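Local structure of R.Ecl18kI (Enterobacter cloacae, 2GB7) at residues F[209-214]-F[236-241]. The protein recognises the double-stranded DNA sequence 5'-CCNGG-3' and cuts it before the first C as a type II restriction endonuclease, flipping nucleotides at its site. The protein carries 1 engineered substitution. Residues are numbered along the deposited sequence; the frame is centred on the assembly and turned at random.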
# COMPACT_ATOMS: atom_id res chain seq x y z
N LEU F 209 -11.40 8.66 -5.11
CA LEU F 209 -11.25 9.40 -6.35
C LEU F 209 -10.87 8.50 -7.52
O LEU F 209 -10.72 8.97 -8.65
CB LEU F 209 -10.20 10.51 -6.17
CG LEU F 209 -10.66 11.55 -5.16
CD1 LEU F 209 -9.65 12.63 -4.93
CD2 LEU F 209 -12.02 12.18 -5.54
N ASP F 210 -10.69 7.21 -7.24
CA ASP F 210 -10.23 6.21 -8.18
C ASP F 210 -11.21 6.07 -9.34
O ASP F 210 -12.40 5.96 -9.11
CB ASP F 210 -10.13 4.86 -7.47
CG ASP F 210 -9.22 3.87 -8.19
OD1 ASP F 210 -9.31 3.71 -9.42
OD2 ASP F 210 -8.39 3.26 -7.52
N ASP F 211 -10.69 6.06 -10.56
CA ASP F 211 -11.50 5.90 -11.77
C ASP F 211 -11.41 4.52 -12.40
O ASP F 211 -11.86 4.32 -13.55
CB ASP F 211 -11.10 6.97 -12.82
CG ASP F 211 -9.61 6.90 -13.23
OD1 ASP F 211 -8.90 5.94 -12.90
OD2 ASP F 211 -9.13 7.84 -13.90
N SER F 212 -10.80 3.58 -11.70
CA SER F 212 -10.30 2.41 -12.41
C SER F 212 -10.71 1.09 -11.82
O SER F 212 -10.35 0.04 -12.35
CB SER F 212 -8.76 2.45 -12.56
OG SER F 212 -8.16 2.23 -11.29
N PHE F 213 -11.48 1.13 -10.74
CA PHE F 213 -11.87 -0.13 -10.09
C PHE F 213 -12.91 -0.90 -10.91
O PHE F 213 -13.70 -0.31 -11.66
CB PHE F 213 -12.34 0.12 -8.65
CG PHE F 213 -13.47 1.11 -8.55
CD1 PHE F 213 -14.80 0.68 -8.59
CD2 PHE F 213 -13.21 2.47 -8.39
CE1 PHE F 213 -15.84 1.57 -8.48
CE2 PHE F 213 -14.27 3.39 -8.29
CZ PHE F 213 -15.57 2.94 -8.34
N SER F 214 -12.87 -2.22 -10.79
CA SER F 214 -13.66 -3.13 -11.62
C SER F 214 -15.04 -3.46 -11.08
O SER F 214 -15.31 -3.29 -9.88
CB SER F 214 -12.91 -4.44 -11.78
OG SER F 214 -12.85 -5.13 -10.55
N ASN F 236 -20.28 9.26 -13.74
CA ASN F 236 -20.92 9.35 -15.03
C ASN F 236 -20.04 8.92 -16.18
O ASN F 236 -20.52 8.43 -17.20
CB ASN F 236 -21.56 10.73 -15.20
CG ASN F 236 -22.77 10.89 -14.27
OD1 ASN F 236 -23.35 9.90 -13.80
ND2 ASN F 236 -23.12 12.13 -13.96
N PHE F 237 -18.73 9.04 -16.00
CA PHE F 237 -17.79 8.66 -17.03
C PHE F 237 -17.58 7.16 -17.06
O PHE F 237 -17.52 6.55 -18.13
CB PHE F 237 -16.45 9.35 -16.81
CG PHE F 237 -15.44 9.02 -17.86
CD1 PHE F 237 -15.63 9.45 -19.17
CD2 PHE F 237 -14.30 8.29 -17.55
CE1 PHE F 237 -14.69 9.16 -20.16
CE2 PHE F 237 -13.36 7.99 -18.53
CZ PHE F 237 -13.56 8.42 -19.84
N LYS F 238 -17.47 6.56 -15.88
CA LYS F 238 -17.03 5.17 -15.79
C LYS F 238 -18.04 4.17 -15.21
O LYS F 238 -17.93 2.97 -15.46
CB LYS F 238 -15.72 5.11 -15.00
CG LYS F 238 -14.50 5.56 -15.81
CD LYS F 238 -14.00 4.46 -16.73
CE LYS F 238 -12.78 4.92 -17.53
NZ LYS F 238 -11.79 5.64 -16.66
N TYR F 239 -19.01 4.68 -14.44
CA TYR F 239 -19.97 3.83 -13.70
C TYR F 239 -21.40 4.32 -13.87
O TYR F 239 -22.23 4.21 -12.97
CB TYR F 239 -19.58 3.81 -12.22
CG TYR F 239 -18.13 3.42 -12.05
CD1 TYR F 239 -17.16 4.38 -11.80
CD2 TYR F 239 -17.75 2.09 -12.18
CE1 TYR F 239 -15.81 4.02 -11.67
CE2 TYR F 239 -16.41 1.71 -12.06
CZ TYR F 239 -15.45 2.69 -11.81
OH TYR F 239 -14.13 2.37 -11.68
N LYS F 240 -21.70 4.84 -15.06
CA LYS F 240 -22.94 5.57 -15.27
C LYS F 240 -24.19 4.75 -14.95
O LYS F 240 -25.10 5.22 -14.26
CB LYS F 240 -23.00 6.05 -16.72
CG LYS F 240 -24.11 7.06 -16.96
CD LYS F 240 -24.31 7.30 -18.43
CE LYS F 240 -23.19 8.14 -19.05
NZ LYS F 240 -23.12 9.53 -18.49
N ASN F 241 -24.24 3.54 -15.46
CA ASN F 241 -25.40 2.69 -15.30
C ASN F 241 -25.56 2.22 -13.86
O ASN F 241 -26.68 1.94 -13.41
CB ASN F 241 -25.24 1.46 -16.20
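Tyr239 and Phe213 lay their rings over one another in an offset stack, the planes only 7° from parallel and the centroids 4.3 Å apart. The slide sets the phenol oxygen above the centre of the Phe213 face, while Phe213 CZ sits toward the rim of the tyrosine, 3.5 Å from Tyr239 CZ. Phe213 CG stands between backbone N and carbonyl carbon (chi1 55°), which folds the ring back over its own main chain. Lys238 CB lies over the other tyrosine face.

A tyrosine suits this buried spot because its hydroxyl also answers a main-chain acceptor. Tyr239 OH donates to Phe213 O over 2.7 Å, arriving in the carbonyl plane on a lone pair at a C=O...O angle of 125°; stack and bond together would limit rotation of the ring.

The contact belongs to the PDDEXK-type nuclease domain, in which parallel strands 204-207, 226-230 and 245-247 alternate along the chain with helices 215-223 and 232-238. The loop 209-214 meets the end of helix 232-238, where Tyr239 is the first residue to leave helical geometry. Phe213 offers a flat apolar ring to Tyr239, Ile218 and Val245; the last two also touch Tyr239.

Polar contacts at the exposed margin are looser. Lys238, long and bent at chi2 and chi4, brings NZ to Asp211 O in a weak 3.4 Å hydrogen bond; Asp211 OD2, at 4.4 Å from Lys238 NZ, would add attraction without forming a salt bridge.

Within the loop, Asp210 closes an Asx turn, its short carboxylate reaching two residues on: OD1 accepts from Ser212 N at 2.7 Å and from Ser212 OG on the syn lone pair, while OD2 takes Leu185 N. Ser214, at the N-cap of helix 215-223, has a hydroxyl short enough to bind Thr217 N.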